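Mandelate racemase/muconate lactonizing enzyme (Roseovarius nubinhibens ISM, PDB 3FVD) binds magnesium in a barrel active site of the enolase-superfamily kind and probably acts on a carboxylate substrate, which one being unknown. Local coordinates at residues A[193-198]-A[215-220]; A[224-229]-A[240-245]. One frame throughout, in Å; residues are numbered along the deposited sequence.

Contact 1: residues A[193-198]-A[215-220]. With MG (magnesium ion), chain C.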
loop_
_atom_site.group_PDB
_atom_site.type_symbol
_atom_site.label_atom_id
_atom_site.label_comp_id
_atom_site.label_asym_id
_atom_site.label_seq_id
_atom_site.Cartn_x
_atom_site.Cartn_y
_atom_site.Cartn_z
ATOM N N VAL A 193 -26.432 9.863 -21.724
ATOM C CA VAL A 193 -26.994 10.225 -20.422
ATOM C C VAL A 193 -25.939 10.094 -19.341
ATOM O O VAL A 193 -25.153 9.178 -19.411
ATOM C CB VAL A 193 -28.056 9.214 -19.847
ATOM C CG1 VAL A 193 -29.324 9.854 -19.566
ATOM C CG2 VAL A 193 -28.117 7.887 -20.574
ATOM N N THR A 194 -26.045 10.932 -18.309
ATOM C CA THR A 194 -25.352 10.767 -17.054
ATOM C C THR A 194 -26.384 10.651 -15.955
ATOM O O THR A 194 -27.326 11.438 -15.925
ATOM C CB THR A 194 -24.488 12.058 -16.766
ATOM O OG1 THR A 194 -23.424 12.129 -17.720
ATOM C CG2 THR A 194 -23.908 12.111 -15.347
ATOM N N PHE A 195 -26.182 9.709 -15.035
ATOM C CA PHE A 195 -27.080 9.532 -13.891
ATOM C C PHE A 195 -26.529 10.327 -12.757
ATOM O O PHE A 195 -25.533 9.928 -12.134
ATOM C CB PHE A 195 -27.277 8.050 -13.563
ATOM C CG PHE A 195 -28.001 7.309 -14.669
ATOM C CD1 PHE A 195 -27.286 6.523 -15.565
ATOM C CD2 PHE A 195 -29.424 7.469 -14.855
ATOM C CE1 PHE A 195 -27.968 5.865 -16.612
ATOM C CE2 PHE A 195 -30.068 6.864 -15.857
ATOM C CZ PHE A 195 -29.349 6.041 -16.738
ATOM N N ASP A 196 -27.117 11.498 -12.541
ATOM C CA ASP A 196 -26.737 12.368 -11.408
ATOM C C ASP A 196 -27.465 11.957 -10.109
ATOM O O ASP A 196 -28.646 12.181 -9.966
ATOM C CB ASP A 196 -27.011 13.848 -11.762
ATOM C CG ASP A 196 -26.483 14.835 -10.719
ATOM O OD1 ASP A 196 -25.727 14.431 -9.800
ATOM O OD2 ASP A 196 -26.803 16.051 -10.824
ATOM N N VAL A 197 -26.739 11.385 -9.158
ATOM C CA VAL A 197 -27.299 10.875 -7.919
ATOM C C VAL A 197 -27.263 11.962 -6.863
ATOM O O VAL A 197 -27.989 11.941 -5.898
ATOM C CB VAL A 197 -26.411 9.682 -7.423
ATOM C CG1 VAL A 197 -27.015 9.043 -6.230
ATOM C CG2 VAL A 197 -26.239 8.639 -8.548
ATOM N N ASN A 198 -26.363 12.905 -7.021
ATOM C CA ASN A 198 -26.237 13.983 -6.074
ATOM C C ASN A 198 -26.056 13.644 -4.594
ATOM O O ASN A 198 -26.715 14.236 -3.721
ATOM C CB ASN A 198 -27.345 15.003 -6.253
ATOM C CG ASN A 198 -26.783 16.392 -6.274
ATOM O OD1 ASN A 198 -26.105 16.827 -5.291
ATOM N ND2 ASN A 198 -26.946 17.079 -7.445
ATOM N N ALA A 215 -26.533 -1.300 -17.381
ATOM C CA ALA A 215 -26.167 -0.007 -17.914
ATOM C C ALA A 215 -24.716 0.420 -17.475
ATOM O O ALA A 215 -24.331 0.277 -16.289
ATOM C CB ALA A 215 -27.165 1.021 -17.419
ATOM N N ARG A 216 -23.953 0.954 -18.417
ATOM C CA ARG A 216 -22.589 1.390 -18.107
ATOM C C ARG A 216 -22.416 2.849 -18.360
ATOM O O ARG A 216 -21.321 3.284 -18.703
ATOM C CB ARG A 216 -21.546 0.586 -18.914
ATOM C CG ARG A 216 -21.626 -0.874 -18.646
ATOM C CD ARG A 216 -21.277 -1.197 -17.223
ATOM N NE ARG A 216 -21.393 -2.631 -16.979
ATOM C CZ ARG A 216 -22.241 -3.174 -16.113
ATOM N NH1 ARG A 216 -22.259 -4.465 -15.977
ATOM N NH2 ARG A 216 -23.079 -2.426 -15.391
ATOM N N ASP A 217 -23.477 3.611 -18.227
ATOM C CA ASP A 217 -23.348 5.043 -18.350
ATOM C C ASP A 217 -22.650 5.655 -17.122
ATOM O O ASP A 217 -22.569 5.040 -16.042
ATOM C CB ASP A 217 -24.738 5.655 -18.548
ATOM C CG ASP A 217 -25.521 4.895 -19.562
ATOM O OD1 ASP A 217 -26.167 3.889 -19.227
ATOM O OD2 ASP A 217 -25.436 5.259 -20.740
ATOM N N TRP A 218 -22.194 6.883 -17.280
ATOM C CA TRP A 218 -21.654 7.621 -16.146
ATOM C C TRP A 218 -22.615 7.689 -14.985
ATOM O O TRP A 218 -23.835 7.929 -15.186
ATOM C CB TRP A 218 -21.413 9.068 -16.516
ATOM C CG TRP A 218 -20.280 9.379 -17.387
ATOM C CD1 TRP A 218 -20.340 9.704 -18.713
ATOM C CD2 TRP A 218 -18.916 9.556 -16.986
ATOM N NE1 TRP A 218 -19.091 10.047 -19.169
ATOM C CE2 TRP A 218 -18.199 9.968 -18.132
ATOM C CE3 TRP A 218 -18.229 9.411 -15.761
ATOM C CZ2 TRP A 218 -16.824 10.239 -18.101
ATOM C CZ3 TRP A 218 -16.846 9.655 -15.727
ATOM C CH2 TRP A 218 -16.166 10.110 -16.862
ATOM N N ILE A 219 -22.052 7.487 -13.780
ATOM C CA ILE A 219 -22.728 7.787 -12.517
ATOM C C ILE A 219 -22.027 8.982 -11.867
ATOM O O ILE A 219 -20.788 8.975 -11.644
ATOM C CB ILE A 219 -22.630 6.632 -11.559
ATOM C CG1 ILE A 219 -22.996 5.301 -12.256
ATOM C CG2 ILE A 219 -23.522 6.867 -10.281
ATOM C CD1 ILE A 219 -24.423 5.291 -12.919
ATOM N N GLU A 220 -22.786 10.020 -11.553
ATOM C CA GLU A 220 -22.153 11.233 -11.015
ATOM C C GLU A 220 -22.333 11.322 -9.501
ATOM O O GLU A 220 -23.446 11.246 -8.989
ATOM C CB GLU A 220 -22.704 12.467 -11.731
ATOM C CG GLU A 220 -22.180 13.781 -11.301
ATOM C CD GLU A 220 -22.937 14.924 -11.978
ATOM O OE1 GLU A 220 -23.656 14.666 -13.003
ATOM O OE2 GLU A 220 -22.843 16.076 -11.463
HETATM MG MG MG C . -23.406 16.386 -9.136
HETATM O O HOH W 1 -24.999 7.306 -22.253
HETATM O O HOH W 2 -25.554 17.712 -9.340
HETATM O O HOH W 3 -24.090 14.592 -7.818
#
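The carboxylates of Asp196 and Glu220 lie stacked, their planes only 1° apart, with Asp196 OD1 3.8 Å from Glu220 OE1. Glu220 gets there on an extended chain, CG anti to the backbone N (chi1 179°), and its OE2 binds the magnesium ion at 2.4 Å. Asp196 OD1 stands 3.1 Å from the ion, longer than a usual magnesium bond, while OD2 accepts from water 2, a ligand of the metal. On the same face of the sheet, the methyl CG2 of Thr194 packs against Glu220 OE1 at 3.5 Å.

On the opposite face lie Phe195 and Ile219. Asp217 OD1, from the loop before the strand, meets the Phe195 ring at its edge, in plane, 3.7 Å from CE1, with ring and carboxylate 75° apart; this oxygen is hydrogen-bonded to Ser184 OG. Ile219 packs its CD1 on Phe195 CB and its CG2 on CG2 of Val197.

Parallel pairing fixes this register: Phe195 N donates almost straight to Trp218 O at 2.9 Å, and Glu220 N to Phe195 O at 2.8 Å. Replacing Asp196 with an alanine would probably leave Lys167 without its salt-bridge mate and water 2 without the carboxylate oxygen it donates to. Two carboxylates this close would be expected to repel each other, an effect that the magnesium ion, Lys167 (paired with Asp196) and Lys265 (paired with Glu220) probably offset.

Contact 2: residues A[224-229]-A[240-245]. With MG (magnesium ion), chain C.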
loop_
_atom_site.group_PDB
_atom_site.type_symbol
_atom_site.label_atom_id
_atom_site.label_comp_id
_atom_site.label_asym_id
_atom_site.label_seq_id
_atom_site.Cartn_x
_atom_site.Cartn_y
_atom_site.Cartn_z
ATOM N N GLN A 224 -21.743 10.946 -0.554
ATOM C CA GLN A 224 -21.455 12.248 -0.002
ATOM C C GLN A 224 -19.960 12.661 -0.010
ATOM O O GLN A 224 -19.645 13.840 -0.195
ATOM C CB GLN A 224 -22.018 12.297 1.415
ATOM C CG GLN A 224 -22.319 13.714 1.895
ATOM C CD GLN A 224 -23.743 13.813 2.386
ATOM O OE1 GLN A 224 -24.076 13.320 3.481
ATOM N NE2 GLN A 224 -24.612 14.421 1.574
ATOM N N THR A 225 -19.050 11.707 0.189
ATOM C CA THR A 225 -17.619 12.005 0.285
ATOM C C THR A 225 -16.774 11.274 -0.773
ATOM O O THR A 225 -17.188 10.282 -1.374
ATOM C CB THR A 225 -17.031 11.560 1.660
ATOM O OG1 THR A 225 -16.973 10.129 1.715
ATOM C CG2 THR A 225 -17.832 12.108 2.867
ATOM N N LEU A 226 -15.558 11.754 -0.953
ATOM C CA LEU A 226 -14.615 11.189 -1.843
ATOM C C LEU A 226 -14.273 9.814 -1.410
ATOM O O LEU A 226 -14.156 8.958 -2.244
ATOM C CB LEU A 226 -13.351 12.031 -1.866
ATOM C CG LEU A 226 -12.130 11.480 -2.604
ATOM C CD1 LEU A 226 -12.554 11.202 -4.033
ATOM C CD2 LEU A 226 -11.097 12.564 -2.580
ATOM N N ASP A 227 -14.098 9.612 -0.114
ATOM C CA ASP A 227 -13.737 8.324 0.398
ATOM C C ASP A 227 -14.829 7.251 0.154
ATOM O O ASP A 227 -14.500 6.124 -0.167
ATOM C CB ASP A 227 -13.341 8.371 1.890
ATOM C CG ASP A 227 -12.556 7.127 2.280
ATOM O OD1 ASP A 227 -13.137 6.218 2.881
ATOM O OD2 ASP A 227 -11.385 6.964 1.874
ATOM N N GLN A 228 -16.104 7.641 0.294
ATOM C CA GLN A 228 -17.229 6.755 0.011
ATOM C C GLN A 228 -17.309 6.462 -1.469
ATOM O O GLN A 228 -17.434 5.289 -1.850
ATOM C CB GLN A 228 -18.544 7.338 0.524
ATOM C CG GLN A 228 -18.727 7.271 2.046
ATOM C CD GLN A 228 -19.896 8.148 2.524
ATOM O OE1 GLN A 228 -20.918 8.271 1.845
ATOM N NE2 GLN A 228 -19.747 8.773 3.663
ATOM N N CYS A 229 -17.123 7.481 -2.322
ATOM C CA CYS A 229 -17.229 7.276 -3.790
ATOM C C CYS A 229 -16.103 6.338 -4.304
ATOM O O CYS A 229 -16.290 5.494 -5.217
ATOM C CB CYS A 229 -17.220 8.632 -4.537
ATOM S SG CYS A 229 -18.711 9.650 -4.254
ATOM N N ILE A 240 -17.177 6.760 -13.127
ATOM C CA ILE A 240 -17.637 7.582 -11.982
ATOM C C ILE A 240 -17.167 8.986 -12.277
ATOM O O ILE A 240 -16.033 9.170 -12.676
ATOM C CB ILE A 240 -17.010 7.123 -10.609
ATOM C CG1 ILE A 240 -17.754 5.943 -9.997
ATOM C CG2 ILE A 240 -17.150 8.253 -9.569
ATOM C CD1 ILE A 240 -18.153 4.896 -10.938
ATOM N N MET A 241 -18.043 9.968 -12.082
ATOM C CA MET A 241 -17.863 11.410 -12.323
ATOM C C MET A 241 -17.944 11.998 -10.900
ATOM O O MET A 241 -18.900 11.710 -10.165
ATOM C CB MET A 241 -19.029 11.929 -13.223
ATOM C CG MET A 241 -19.299 13.504 -13.618
ATOM S SD MET A 241 -17.922 14.304 -14.349
ATOM C CE MET A 241 -17.871 13.438 -15.982
ATOM N N LEU A 242 -16.936 12.773 -10.481
ATOM C CA LEU A 242 -17.030 13.491 -9.209
ATOM C C LEU A 242 -17.371 14.924 -9.448
ATOM O O LEU A 242 -17.084 15.450 -10.495
ATOM C CB LEU A 242 -15.746 13.400 -8.372
ATOM C CG LEU A 242 -15.430 11.955 -7.915
ATOM C CD1 LEU A 242 -14.235 12.006 -7.113
ATOM C CD2 LEU A 242 -16.532 11.379 -7.059
ATOM N N ASP A 243 -17.979 15.551 -8.446
ATOM C CA ASP A 243 -18.465 16.893 -8.554
ATOM C C ASP A 243 -18.436 17.626 -7.170
ATOM O O ASP A 243 -17.500 18.313 -6.860
ATOM C CB ASP A 243 -19.886 16.873 -9.179
ATOM C CG ASP A 243 -20.521 18.288 -9.311
ATOM O OD1 ASP A 243 -19.798 19.274 -9.113
ATOM O OD2 ASP A 243 -21.756 18.424 -9.611
ATOM N N GLU A 244 -19.472 17.477 -6.374
ATOM C CA GLU A 244 -19.654 18.263 -5.193
ATOM C C GLU A 244 -18.585 18.077 -4.105
ATOM O O GLU A 244 -18.371 19.011 -3.344
ATOM C CB GLU A 244 -21.031 17.978 -4.558
ATOM C CG GLU A 244 -22.216 18.496 -5.358
ATOM C CD GLU A 244 -22.681 17.565 -6.504
ATOM O OE1 GLU A 244 -22.119 16.451 -6.709
ATOM O OE2 GLU A 244 -23.585 18.014 -7.266
ATOM N N CYS A 245 -17.967 16.898 -3.973
ATOM C CA CYS A 245 -16.935 16.722 -2.913
ATOM C C CYS A 245 -15.586 17.369 -3.285
ATOM O O CYS A 245 -14.667 17.329 -2.509
ATOM C CB CYS A 245 -16.684 15.269 -2.569
ATOM S SG CYS A 245 -15.948 14.338 -3.934
HETATM MG MG MG C . -23.406 16.386 -9.136
HETATM O O HOH W 3 -24.090 14.592 -7.818
HETATM O O HOH W 2 -25.554 17.712 -9.340
#
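Leu226 and Leu242 meet methyl to methyl, CD1 to CD1 at 3.6 Å, their side chains crossing at about a right angle. This is one of two apolar contacts that join the start of helix 226-235 to strand 240-242. The second branch of Leu242 makes the other: CD2 lies 3.8 Å from Cys229 CB, about one helical turn further on, so the forked end of the leucine reaches two successive turns. Ala255 of helix 249-257 also touches Leu242, and that helix packs on Leu226 too.

Sulfur contacts form the second group. Cys245 SG, set between its own backbone N and carbonyl carbon (chi1 66°), rests 4.0 Å from Leu226 CB and equally far from Leu226 N, at the first turn of the helix.

The polar bonds lie within the segments rather than between them. Thr225 is the N-cap: its OG1 accepts from Gln228 N at 3.0 Å and 161°, and its carbonyl O takes the N-H of Cys229.

Beyond the interface, the end of segment 240-245 carries metal ligands. Glu244 binds the magnesium ion through OE2 at 2.5 Å, with Glu244 OE1 and Asp243 OD2 at a longer 2.7 Å each; Lys267 and Arg270 form salt bridges to Asp243. A helix packed outside a parallel strand whose C-terminal end carries acidic metal ligands is the beta-alpha-beta arrangement of the TIM-like barrel in the enolase superfamily.

In the fold
Contacts 1 and 2 follow one another along the chain, their centres about 13 Å apart, and belong to successive beta-alpha-beta units of one barrel sheet. Strand 218-220 of contact 1 is the direct neighbour of strand 240-242 of contact 2; Ile219 O and Met241 N, 3.0 Å apart, probably share a hydrogen bond. Both contacts end at the same magnesium ion and share water 2 and water 3. Contact 1 brings Asp196 and Glu220 to this site, contact 2 Asp243 and Glu244. Glu220 OE2 and Asp243 OD2 come within 3.2 Å, a like-charged pair beside the ion. Asn198 OD1 packs 3.4 Å from Glu244 OE2, a further touch between the two contacts near the ion.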